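Local coordinates for Cyp101j2 (PDB 5KYO), which probably hydroxylates 1,8-cineole as a haem-dependent cytochrome P450 monooxygenase of Sphingobium yanoikuyae, at residues A[48-53]-A[415-420]; A[78-83]-A[107-112]; A[279-284]-A[419-424]. All coordinates share one frame; numbering follows the deposited sequence. Where two conformers were deposited one is given.

The three contacts differ in burial and chemistry. Interaction 3 is a core contact: aromatic rings and a valine pack helix 273-288 against 419-424. Interactions 1 and 2 are partly buried and loop-built, the first closed by a hydrogen bond from a side-chain amide to a backbone carbonyl, the second by apolar contacts and a bridging water. Interactions 1 and 3 share Gly419 and Ser420, and the Asp52–Lys422 salt bridge ties them further. Interactions 1 and 2 meet where Tyr50 OH and Asn80 ND2 bond across to Val109 O and Asp48 OD1. Interactions 2 and 3 do not touch, with nearest atoms about 11 Å apart.

Interaction 1 (A[48-53]-A[415-420]); sequences DIYRDV and NGIVGS
Asn415 reaches into the bend of 48-53 and has the largest buried share. Its CB lies 3.1 Å from Ile49 O and nearly as close to Arg51 O, so two carbonyl oxygens flank the root of the side chain. With CG anti to the carbonyl carbon (chi1 -74°), the amide is swung toward the chain beyond Arg51. There ND2 donates to Arg51 O at 3.0 Å; the bond is fairly straight (161°), lies close to the amide plane and arrives almost end-on to the carbonyl. ND2 also sits 3.6 Å from Val53 CG2, the two side chains crossing at about a right angle. OD1 accepts from Trp63 NE1 on helix 59-69, so both ends of the amide are held and its flip is fixed. A leucine here would probably leave Arg51 O and Trp63 NE1 without these partners, removing the polar tie between the two segments. Farther along, Tyr50 CD1 comes within 4.1 Å of Gly416 CA, while the Tyr50 hydroxyl is bound to Val109 O. Ile49 CG1 rests 3.8 Å from Gly416 O. On the 48-53 side the chain forms a type I beta turn, Asp48 to Arg51, reinforced by an Asx turn in which Asp48 OD1 accepts from Tyr50 N. Its partner is the loop between the antiparallel strands 413-414 and 420-421, consistent with the C-terminal beta loop that approaches the substrate pocket in P450s.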
ATOM      1  N   ASP A  48      -8.004 -16.043   6.935  1.00 29.16           N
ATOM      2  CA  ASP A  48      -8.843 -15.112   6.163  1.00 23.79           C
ATOM      3  C   ASP A  48      -8.119 -13.754   6.138  1.00 21.04           C
ATOM      4  O   ASP A  48      -7.939 -13.120   7.178  1.00 22.82           O
ATOM      5  CB  ASP A  48     -10.257 -14.979   6.770  1.00 29.61           C
ATOM      6  CG  ASP A  48     -11.267 -14.362   5.806  1.00 35.25           C
ATOM      7  OD1 ASP A  48     -10.834 -13.805   4.782  1.00 29.46           O
ATOM      8  OD2 ASP A  48     -12.493 -14.436   6.065  1.00 40.00           O
ATOM      9  N   ILE A  49      -7.677 -13.341   4.953  1.00 16.99           N
ATOM     10  CA  ILE A  49      -6.889 -12.105   4.814  1.00 14.47           C
ATOM     11  C   ILE A  49      -7.780 -10.896   5.067  1.00 24.29           C
ATOM     12  O   ILE A  49      -7.286  -9.783   5.241  1.00 28.61           O
ATOM     13  CB  ILE A  49      -6.236 -12.014   3.419  1.00 25.40           C
ATOM     14  CG1 ILE A  49      -5.224 -10.854   3.322  1.00 22.95           C
ATOM     15  CG2 ILE A  49      -7.298 -11.877   2.379  1.00 14.49           C
ATOM     16  CD1 ILE A  49      -4.183 -10.805   4.451  1.00 20.00           C
ATOM     17  N   TYR A  50      -9.093 -11.116   5.114  1.00 21.77           N
ATOM     18  CA  TYR A  50     -10.031 -10.027   5.387  1.00 22.13           C
ATOM     19  C   TYR A  50     -10.513  -9.953   6.841  1.00 24.13           C
ATOM     20  O   TYR A  50     -11.146  -8.972   7.249  1.00 25.21           O
ATOM     21  CB  TYR A  50     -11.214 -10.145   4.445  1.00 26.66           C
ATOM     22  CG  TYR A  50     -10.758 -10.050   3.013  1.00 25.93           C
ATOM     23  CD1 TYR A  50     -10.281  -8.851   2.502  1.00 26.68           C
ATOM     24  CD2 TYR A  50     -10.758 -11.159   2.186  1.00 27.27           C
ATOM     25  CE1 TYR A  50      -9.847  -8.754   1.200  1.00 26.58           C
ATOM     26  CE2 TYR A  50     -10.321 -11.067   0.864  1.00 26.38           C
ATOM     27  CZ  TYR A  50      -9.861  -9.854   0.384  1.00 27.63           C
ATOM     28  OH  TYR A  50      -9.421  -9.737  -0.921  1.00 24.86           O
ATOM     29  N   ARG A  51     -10.196 -10.989   7.609  1.00 24.80           N
ATOM     30  CA  ARG A  51     -10.646 -11.124   9.000  1.00 24.47           C
ATOM     31  C   ARG A  51      -9.827 -10.257   9.952  1.00 23.96           C
ATOM     32  O   ARG A  51      -8.613 -10.133   9.798  1.00 24.12           O
ATOM     33  CB  ARG A  51     -10.573 -12.595   9.409  1.00 23.67           C
ATOM     34  CG  ARG A  51     -10.637 -12.882  10.907  1.00 23.35           C
ATOM     35  CD  ARG A  51     -10.284 -14.331  11.146  1.00 31.67           C
ATOM     36  NE  ARG A  51     -11.246 -15.229  10.519  1.00 38.34           N
ATOM     37  CZ  ARG A  51     -11.093 -16.548  10.454  1.00 41.26           C
ATOM     38  NH1 ARG A  51     -10.006 -17.113  10.952  1.00 39.12           N
ATOM     39  NH2 ARG A  51     -12.017 -17.299   9.874  1.00 44.25           N
ATOM     40  N   ASP A  52     -10.502  -9.645  10.921  1.00 28.36           N
ATOM     41  CA  ASP A  52      -9.852  -8.738  11.862  1.00 34.77           C
ATOM     42  C   ASP A  52      -8.791  -9.405  12.708  1.00 32.32           C
ATOM     43  O   ASP A  52      -8.859 -10.600  13.008  1.00 21.68           O
ATOM     44  CB  ASP A  52     -10.873  -8.086  12.803  1.00 35.38           C
ATOM     45  CG  ASP A  52     -11.611  -6.944  12.153  1.00 32.33           C
ATOM     46  OD1 ASP A  52     -11.142  -6.476  11.095  1.00 32.41           O
ATOM     47  OD2 ASP A  52     -12.631  -6.492  12.717  1.00 26.96           O
ATOM     48  N   VAL A  53      -7.801  -8.612  13.093  1.00 16.46           N
ATOM     49  CA  VAL A  53      -6.834  -9.036  14.096  1.00 23.95           C
ATOM     50  C   VAL A  53      -7.608  -9.311  15.386  1.00 24.52           C
ATOM     51  O   VAL A  53      -8.478  -8.529  15.757  1.00 24.79           O
ATOM     52  CB  VAL A  53      -5.747  -7.964  14.324  1.00 24.26           C
ATOM     53  CG1 VAL A  53      -4.796  -8.392  15.422  1.00 33.15           C
ATOM     54  CG2 VAL A  53      -4.984  -7.715  13.035  1.00 15.67           C
ATOM     55  N   ASN A 415      -7.222  -6.562   8.940  1.00 25.99           N
ATOM     56  CA  ASN A 415      -6.471  -7.131   7.827  1.00 15.20           C
ATOM     57  C   ASN A 415      -7.198  -6.880   6.523  1.00 20.80           C
ATOM     58  O   ASN A 415      -8.401  -6.650   6.501  1.00 31.75           O
ATOM     59  CB  ASN A 415      -6.281  -8.644   7.974  1.00 14.96           C
ATOM     60  CG  ASN A 415      -5.253  -9.019   9.035  1.00 24.42           C
ATOM     61  OD1 ASN A 415      -4.047  -8.822   8.853  1.00 30.89           O
ATOM     62  ND2 ASN A 415      -5.722  -9.625  10.116  1.00 28.89           N
ATOM     63  N   GLY A 416      -6.465  -6.981   5.436  1.00 20.49           N
ATOM     64  CA  GLY A 416      -7.053  -6.896   4.107  1.00 14.32           C
ATOM     65  C   GLY A 416      -5.876  -6.783   3.178  1.00 16.43           C
ATOM     66  O   GLY A 416      -4.739  -7.062   3.563  1.00 20.34           O
ATOM     67  N   ILE A 417      -6.116  -6.387   1.936  1.00 18.06           N
ATOM     68  CA  ILE A 417      -5.015  -6.210   1.005  0.50 20.23           C
ATOM     69  C   ILE A 417      -4.072  -5.140   1.545  1.00 17.37           C
ATOM     70  O   ILE A 417      -2.856  -5.198   1.345  1.00 18.29           O
ATOM     71  CB  ILE A 417      -5.517  -5.839  -0.404  0.50 22.06           C
ATOM     72  CG1 ILE A 417      -6.255  -7.026  -1.018  0.50 18.46           C
ATOM     73  CG2 ILE A 417      -4.373  -5.440  -1.309  0.50 26.06           C
ATOM     74  CD1 ILE A 417      -7.720  -6.979  -0.814  0.50 15.98           C
ATOM     75  N   VAL A 418      -4.644  -4.157   2.229  1.00 19.43           N
ATOM     76  CA  VAL A 418      -3.833  -3.186   2.961  1.00 19.36           C
ATOM     77  C   VAL A 418      -4.294  -3.226   4.427  1.00 14.27           C
ATOM     78  O   VAL A 418      -5.433  -2.870   4.753  1.00 14.23           O
ATOM     79  CB  VAL A 418      -3.925  -1.749   2.378  1.00 18.05           C
ATOM     80  CG1 VAL A 418      -2.939  -0.874   3.060  1.00 16.46           C
ATOM     81  CG2 VAL A 418      -3.642  -1.754   0.854  1.00 16.12           C
ATOM     82  N   GLY A 419      -3.419  -3.727   5.294  1.00 18.22           N
ATOM     83  CA  GLY A 419      -3.679  -3.744   6.731  1.00 16.64           C
ATOM     84  C   GLY A 419      -3.837  -2.351   7.295  1.00 18.42           C
ATOM     85  O   GLY A 419      -3.450  -1.377   6.638  1.00 18.62           O
ATOM     86  N   SER A 420      -4.385  -2.258   8.511  1.00 17.64           N
ATOM     87  CA  SER A 420      -4.691  -0.973   9.153  1.00 16.55           C
ATOM     88  C   SER A 420      -4.873  -1.068  10.673  1.00 18.71           C
ATOM     89  O   SER A 420      -5.226  -2.116  11.211  1.00 17.99           O
ATOM     90  CB  SER A 420      -5.963  -0.361   8.570  1.00 19.19           C
ATOM     91  OG  SER A 420      -7.080  -1.227   8.734  1.00 23.79           O
TER

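Interaction 2 (A[78-83]-A[107-112]); sequences PHNGGH and VLVPKE
Asn80 and Val109 bring together the type I' turn of a beta hairpin, His79 to Gly82 between strands 74-77 and 83-86, and the loop leading into helix 111-118. Its central residues, Asn80 and Gly81, have positive phi. Apolar contact comes first. Asn80 CB touches Val109 CG2 at 3.8 Å, and the Pro110 ring lies against the Asn80 backbone, its CG 3.8 Å from Asn80 CA and its CB at the same distance from Asn80 C. Pro110 follows a cis peptide bond and occupies the N-cap position of the helix, so its ring marks where the loop turns into helix 111-118. A CH-pi contact reaches the strand that follows the turn: Val109 CG1 sits over one face of the His83 imidazole, 4.1 Å from its centroid and 19° off the ring normal. Val109 has CG1 anti to its carbonyl carbon (chi1 -61°), which sends CG1 to the imidazole and leaves CG2 beside Asn80. CG1 thus serves the imidazole face and CG2 mainly Asn80 CB, and Met341 of the central sheet touches both Val109 and His83. Polar contact is indirect. The amide of Asn80 is engaged by Asp48 through ND2, whereas its backbone works through solvent: one water donates to Asn80 O at 2.7 Å and accepts from Lys111 N at 3.1 Å, in the first turn of the helix.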
ATOM      1  N   PRO A  78      -8.779 -22.674   2.964  1.00 31.83           N
ATOM      2  CA  PRO A  78     -10.031 -22.837   2.213  1.00 33.41           C
ATOM      3  C   PRO A  78     -10.776 -21.524   1.969  1.00 34.55           C
ATOM      4  O   PRO A  78     -11.692 -21.494   1.151  1.00 30.81           O
ATOM      5  CB  PRO A  78     -10.862 -23.755   3.118  1.00 35.08           C
ATOM      6  CG  PRO A  78     -10.357 -23.464   4.497  1.00 33.37           C
ATOM      7  CD  PRO A  78      -8.874 -23.242   4.323  1.00 30.27           C
ATOM      8  N   HIS A  79     -10.399 -20.463   2.680  1.00 33.03           N
ATOM      9  CA  HIS A  79     -11.097 -19.183   2.572  1.00 27.15           C
ATOM     10  C   HIS A  79     -10.777 -18.472   1.252  1.00 26.25           C
ATOM     11  O   HIS A  79      -9.719 -18.705   0.665  1.00 24.70           O
ATOM     12  CB  HIS A  79     -10.734 -18.280   3.752  1.00 25.52           C
ATOM     13  CG  HIS A  79     -11.266 -18.763   5.066  1.00 29.11           C
ATOM     14  ND1 HIS A  79     -12.393 -18.226   5.657  1.00 26.59           N
ATOM     15  CD2 HIS A  79     -10.837 -19.742   5.896  1.00 34.80           C
ATOM     16  CE1 HIS A  79     -12.630 -18.856   6.796  1.00 33.47           C
ATOM     17  NE2 HIS A  79     -11.700 -19.778   6.963  1.00 38.07           N
ATOM     18  N   ASN A  80     -11.700 -17.629   0.790  1.00 24.94           N
ATOM     19  CA  ASN A  80     -11.461 -16.769  -0.375  1.00 23.61           C
ATOM     20  C   ASN A  80     -11.040 -17.557  -1.622  1.00 29.33           C
ATOM     21  O   ASN A  80      -9.961 -17.352  -2.150  1.00 29.83           O
ATOM     22  CB  ASN A  80     -10.394 -15.711  -0.012  1.00 20.92           C
ATOM     23  CG  ASN A  80     -10.848 -14.792   1.109  1.00 25.17           C
ATOM     24  OD1 ASN A  80     -11.985 -14.317   1.111  1.00 25.93           O
ATOM     25  ND2 ASN A  80      -9.975 -14.570   2.094  1.00 26.03           N
ATOM     26  N   GLY A  81     -11.885 -18.487  -2.065  1.00 35.31           N
ATOM     27  CA  GLY A  81     -11.589 -19.302  -3.234  1.00 37.23           C
ATOM     28  C   GLY A  81     -10.630 -20.469  -3.011  1.00 36.93           C
ATOM     29  O   GLY A  81     -10.526 -21.372  -3.847  1.00 27.07           O
ATOM     30  N   GLY A  82      -9.926 -20.459  -1.883  1.00 30.82           N
ATOM     31  CA  GLY A  82      -8.882 -21.438  -1.628  1.00 38.85           C
ATOM     32  C   GLY A  82      -7.568 -20.987  -2.240  1.00 38.95           C
ATOM     33  O   GLY A  82      -7.486 -20.788  -3.456  1.00 37.81           O
ATOM     34  N   HIS A  83      -6.540 -20.808  -1.415  1.00 28.13           N
ATOM     35  CA  HIS A  83      -5.271 -20.323  -1.949  1.00 26.09           C
ATOM     36  C   HIS A  83      -4.082 -20.598  -1.045  1.00 29.73           C
ATOM     37  O   HIS A  83      -4.227 -20.737   0.168  1.00 31.37           O
ATOM     38  CB  HIS A  83      -5.361 -18.814  -2.251  1.00 25.73           C
ATOM     39  CG  HIS A  83      -5.565 -17.955  -1.041  1.00 29.90           C
ATOM     40  ND1 HIS A  83      -4.516 -17.433  -0.316  1.00 27.95           N
ATOM     41  CD2 HIS A  83      -6.696 -17.514  -0.435  1.00 29.99           C
ATOM     42  CE1 HIS A  83      -4.987 -16.706   0.682  1.00 27.49           C
ATOM     43  NE2 HIS A  83      -6.307 -16.740   0.633  1.00 26.47           N
ATOM     44  N   VAL A 107      -4.086 -10.830  -8.714  1.00 31.48           N
ATOM     45  CA  VAL A 107      -3.343 -10.465  -7.509  1.00 27.84           C
ATOM     46  C   VAL A 107      -4.249 -10.346  -6.307  1.00 24.29           C
ATOM     47  O   VAL A 107      -3.788 -10.030  -5.220  1.00 25.56           O
ATOM     48  CB  VAL A 107      -2.570  -9.115  -7.656  1.00 24.28           C
ATOM     49  CG1 VAL A 107      -1.498  -9.217  -8.714  1.00 15.94           C
ATOM     50  CG2 VAL A 107      -3.520  -7.955  -7.922  1.00 25.26           C
ATOM     51  N   LEU A 108      -5.536 -10.597  -6.513  1.00 19.64           N
ATOM     52  CA  LEU A 108      -6.534 -10.444  -5.471  1.00 22.39           C
ATOM     53  C   LEU A 108      -7.287 -11.753  -5.273  1.00 24.85           C
ATOM     54  O   LEU A 108      -7.515 -12.504  -6.235  1.00 28.58           O
ATOM     55  CB  LEU A 108      -7.510  -9.310  -5.819  1.00 27.35           C
ATOM     56  CG  LEU A 108      -6.919  -7.899  -5.883  1.00 36.29           C
ATOM     57  CD1 LEU A 108      -8.025  -6.846  -5.985  1.00 41.17           C
ATOM     58  CD2 LEU A 108      -6.028  -7.622  -4.668  1.00 28.74           C
ATOM     59  N   VAL A 109      -7.656 -12.030  -4.026  1.00 27.83           N
ATOM     60  CA  VAL A 109      -8.511 -13.178  -3.709  1.00 25.25           C
ATOM     61  C   VAL A 109      -9.877 -12.697  -3.221  1.00 22.17           C
ATOM     62  O   VAL A 109      -9.975 -11.643  -2.594  1.00 29.07           O
ATOM     63  CB  VAL A 109      -7.872 -14.094  -2.645  1.00 28.02           C
ATOM     64  CG1 VAL A 109      -6.544 -14.650  -3.147  1.00 26.49           C
ATOM     65  CG2 VAL A 109      -7.678 -13.341  -1.356  1.00 25.78           C
ATOM     66  N   PRO A 110     -10.952 -13.443  -3.536  1.00 33.47           N
ATOM     67  CA  PRO A 110     -11.005 -14.667  -4.347  1.00 35.08           C
ATOM     68  C   PRO A 110     -10.726 -14.404  -5.820  1.00 25.67           C
ATOM     69  O   PRO A 110     -11.105 -13.342  -6.335  1.00 24.73           O
ATOM     70  CB  PRO A 110     -12.450 -15.154  -4.159  1.00 39.67           C
ATOM     71  CG  PRO A 110     -12.965 -14.421  -2.968  1.00 39.13           C
ATOM     72  CD  PRO A 110     -12.279 -13.100  -2.999  1.00 33.85           C
ATOM     73  N   LYS A 111     -10.075 -15.355  -6.489  1.00 23.05           N
ATOM     74  CA  LYS A 111      -9.698 -15.180  -7.893  1.00 32.12           C
ATOM     75  C   LYS A 111     -10.885 -14.961  -8.838  1.00 36.72           C
ATOM     76  O   LYS A 111     -10.840 -14.083  -9.698  1.00 36.95           O
ATOM     77  CB  LYS A 111      -8.885 -16.380  -8.382  1.00 23.23           C
ATOM     78  CG  LYS A 111      -8.862 -16.496  -9.917  1.00 24.12           C
ATOM     79  CD  LYS A 111      -7.907 -17.573 -10.413  1.00 27.36           C
ATOM     80  CE  LYS A 111      -7.608 -17.388 -11.895  1.00 29.95           C
ATOM     81  NZ  LYS A 111      -6.681 -18.435 -12.431  1.00 33.92           N
ATOM     82  N   GLU A 112     -11.946 -15.747  -8.678  1.00 41.57           N
ATOM     83  CA  GLU A 112     -13.062 -15.688  -9.624  1.00 41.18           C
ATOM     84  C   GLU A 112     -14.121 -14.671  -9.219  1.00 43.09           C
ATOM     85  O   GLU A 112     -15.245 -14.716  -9.710  1.00 46.41           O
ATOM     86  CB  GLU A 112     -13.711 -17.066  -9.786  1.00 43.54           C
TER
HETATM   87  O   HOH W   1      -8.835 -17.545  -4.643  1.00 31.88           O

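Interaction 3 (A[279-284]-A[419-424]); sequences LGFTFS and GSVKPF
Gly280 O takes the backbone hydrogen bond of Ser284 N at 3.0 Å, and Phe424 CZ comes within 3.5 Å of the same oxygen. That ring continues along the helix: Ser284 CB stands over one of its faces, 4.0 Å from the centroid and 17° off the normal. With CG between the backbone N and the carbonyl carbon (chi1 56°), Phe424 is directed inward to lie on this backbone turn. Gly280 presents no side chain, and the ring packs close to its carbonyl. Val421 makes the second CH-pi contact, its CG2 over a face of the Phe281 ring at 3.7 Å from the centroid. The same ring leans on the strand, with CE2 3.7 Å from Ser420 CA and Gly419 O in plane at its edge. Phe59 and His60 meet Phe281 edge-to-face, and Phe314 lies against it too, so aromatic neighbours share the ring's surroundings with Val421 and the strand. Helix 273-288, consistent with the later half of the long distal helix of P450s, is thereby wedged between 419-424 and helix 382-399, on whose Met389 and Val392 Leu279 packs, while strand 413-414 pairs with 420-421 alongside.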
ATOM      1  N   LEU A 279       0.376   5.877   7.566  1.00 14.11           N
ATOM      2  CA  LEU A 279       0.331   6.999   8.511  1.00 14.08           C
ATOM      3  C   LEU A 279      -0.381   6.610   9.795  1.00 14.05           C
ATOM      4  O   LEU A 279      -0.015   7.077  10.889  1.00 14.04           O
ATOM      5  CB  LEU A 279      -0.361   8.227   7.893  1.00 14.05           C
ATOM      6  CG  LEU A 279       0.385   8.989   6.813  1.00 23.87           C
ATOM      7  CD1 LEU A 279      -0.590   9.859   6.031  1.00 15.76           C
ATOM      8  CD2 LEU A 279       1.462   9.860   7.465  1.00 20.89           C
ATOM      9  N   GLY A 280      -1.407   5.772   9.671  1.00 14.05           N
ATOM     10  CA  GLY A 280      -2.090   5.258  10.846  1.00 14.29           C
ATOM     11  C   GLY A 280      -1.181   4.478  11.769  1.00 15.21           C
ATOM     12  O   GLY A 280      -1.191   4.709  12.977  1.00 14.52           O
ATOM     13  N   PHE A 281      -0.409   3.534  11.222  1.00 17.55           N
ATOM     14  CA  PHE A 281       0.517   2.751  12.043  1.00 16.97           C
ATOM     15  C   PHE A 281       1.602   3.644  12.641  1.00 14.13           C
ATOM     16  O   PHE A 281       1.961   3.497  13.803  1.00 15.09           O
ATOM     17  CB  PHE A 281       1.165   1.634  11.231  1.00 16.92           C
ATOM     18  CG  PHE A 281       0.336   0.376  11.139  1.00 14.19           C
ATOM     19  CD1 PHE A 281       0.288  -0.528  12.195  1.00 18.06           C
ATOM     20  CD2 PHE A 281      -0.342   0.060   9.960  1.00 14.37           C
ATOM     21  CE1 PHE A 281      -0.451  -1.706  12.101  1.00 17.46           C
ATOM     22  CE2 PHE A 281      -1.091  -1.114   9.857  1.00 19.02           C
ATOM     23  CZ  PHE A 281      -1.141  -2.003  10.932  1.00 14.21           C
ATOM     24  N   THR A 282       2.094   4.583  11.834  1.00 14.53           N
ATOM     25  CA  THR A 282       3.165   5.479  12.265  1.00 14.13           C
ATOM     26  C   THR A 282       2.723   6.301  13.460  1.00 23.59           C
ATOM     27  O   THR A 282       3.378   6.274  14.521  1.00 14.09           O
ATOM     28  CB  THR A 282       3.610   6.418  11.130  1.00 18.25           C
ATOM     29  OG1 THR A 282       4.133   5.638  10.050  1.00 17.16           O
ATOM     30  CG2 THR A 282       4.694   7.384  11.617  1.00 17.15           C
ATOM     31  N   PHE A 283       1.600   6.999  13.318  1.00 14.60           N
ATOM     32  CA  PHE A 283       1.173   7.873  14.411  1.00 19.00           C
ATOM     33  C   PHE A 283       0.541   7.163  15.615  1.00 14.00           C
ATOM     34  O   PHE A 283       0.665   7.664  16.739  1.00 14.64           O
ATOM     35  CB  PHE A 283       0.246   8.973  13.877  1.00 14.58           C
ATOM     36  CG  PHE A 283       1.014  10.135  13.314  1.00 13.98           C
ATOM     37  CD1 PHE A 283       1.459  10.100  12.001  1.00 14.01           C
ATOM     38  CD2 PHE A 283       1.369  11.208  14.119  1.00 15.64           C
ATOM     39  CE1 PHE A 283       2.203  11.147  11.469  1.00 20.12           C
ATOM     40  CE2 PHE A 283       2.116  12.266  13.603  1.00 13.97           C
ATOM     41  CZ  PHE A 283       2.533  12.234  12.275  1.00 21.61           C
ATOM     42  N   SER A 284      -0.107   6.014  15.429  0.83 14.01           N
ATOM     43  CA  SER A 284      -0.555   5.265  16.617  0.83 16.09           C
ATOM     44  C   SER A 284       0.654   4.749  17.376  0.83 16.28           C
ATOM     45  O   SER A 284       0.635   4.678  18.610  0.83 19.42           O
ATOM     46  CB  SER A 284      -1.515   4.099  16.272  0.83 15.92           C
ATOM     47  OG  SER A 284      -0.940   3.129  15.406  0.83 14.05           O
ATOM     48  N   GLY A 419      -3.419  -3.727   5.294  1.00 18.22           N
ATOM     49  CA  GLY A 419      -3.679  -3.744   6.731  1.00 16.64           C
ATOM     50  C   GLY A 419      -3.837  -2.351   7.295  1.00 18.42           C
ATOM     51  O   GLY A 419      -3.450  -1.377   6.638  1.00 18.62           O
ATOM     52  N   SER A 420      -4.385  -2.258   8.511  1.00 17.64           N
ATOM     53  CA  SER A 420      -4.691  -0.973   9.153  1.00 16.55           C
ATOM     54  C   SER A 420      -4.873  -1.068  10.673  1.00 18.71           C
ATOM     55  O   SER A 420      -5.226  -2.116  11.211  1.00 17.99           O
ATOM     56  CB  SER A 420      -5.963  -0.361   8.570  1.00 19.19           C
ATOM     57  OG  SER A 420      -7.080  -1.227   8.734  1.00 23.79           O
ATOM     58  N   VAL A 421      -4.613   0.053  11.339  1.00 20.89           N
ATOM     59  CA  VAL A 421      -5.081   0.311  12.694  1.00 20.46           C
ATOM     60  C   VAL A 421      -6.466   0.929  12.510  1.00 16.21           C
ATOM     61  O   VAL A 421      -6.628   1.868  11.727  1.00 16.18           O
ATOM     62  CB  VAL A 421      -4.149   1.303  13.473  1.00 16.25           C
ATOM     63  CG1 VAL A 421      -4.600   1.469  14.914  1.00 16.43           C
ATOM     64  CG2 VAL A 421      -2.689   0.898  13.388  1.00 14.08           C
ATOM     65  N   LYS A 422      -7.473   0.382  13.170  1.00 18.22           N
ATOM     66  CA  LYS A 422      -8.809   0.960  13.133  1.00 15.65           C
ATOM     67  C   LYS A 422      -8.770   2.381  13.725  1.00 21.65           C
ATOM     68  O   LYS A 422      -7.905   2.678  14.589  1.00 17.83           O
ATOM     69  CB  LYS A 422      -9.801   0.066  13.885  1.00 20.83           C
ATOM     70  CG  LYS A 422      -9.912  -1.340  13.306  1.00 25.49           C
ATOM     71  CD  LYS A 422     -11.054  -2.106  13.934  1.00 34.87           C
ATOM     72  CE  LYS A 422     -11.187  -3.527  13.376  1.00 28.27           C
ATOM     73  NZ  LYS A 422     -11.953  -4.377  14.338  1.00 34.17           N
ATOM     74  N   PRO A 423      -9.681   3.260  13.253  1.00 20.99           N
ATOM     75  CA  PRO A 423      -9.674   4.694  13.571  1.00 20.78           C
ATOM     76  C   PRO A 423      -9.424   4.990  15.041  1.00 19.63           C
ATOM     77  O   PRO A 423     -10.078   4.421  15.912  1.00 13.86           O
ATOM     78  CB  PRO A 423     -11.072   5.150  13.150  1.00 13.87           C
ATOM     79  CG  PRO A 423     -11.381   4.284  11.968  1.00 14.61           C
ATOM     80  CD  PRO A 423     -10.730   2.936  12.257  1.00 17.67           C
ATOM     81  N   PHE A 424      -8.466   5.864  15.313  1.00 19.42           N
ATOM     82  CA  PHE A 424      -8.126   6.165  16.705  1.00 15.19           C
ATOM     83  C   PHE A 424      -8.119   7.668  16.940  1.00 14.67           C
ATOM     84  O   PHE A 424      -8.011   8.456  16.009  1.00 16.08           O
ATOM     85  CB  PHE A 424      -6.768   5.556  17.069  1.00 17.28           C
ATOM     86  CG  PHE A 424      -5.641   5.991  16.162  1.00 18.95           C
ATOM     87  CD1 PHE A 424      -5.378   5.312  14.974  1.00 17.18           C
ATOM     88  CD2 PHE A 424      -4.842   7.081  16.497  1.00 17.35           C
ATOM     89  CE1 PHE A 424      -4.335   5.721  14.136  1.00 19.74           C
ATOM     90  CE2 PHE A 424      -3.794   7.484  15.677  1.00 14.80           C
ATOM     91  CZ  PHE A 424      -3.548   6.809  14.486  1.00 20.09           C
TER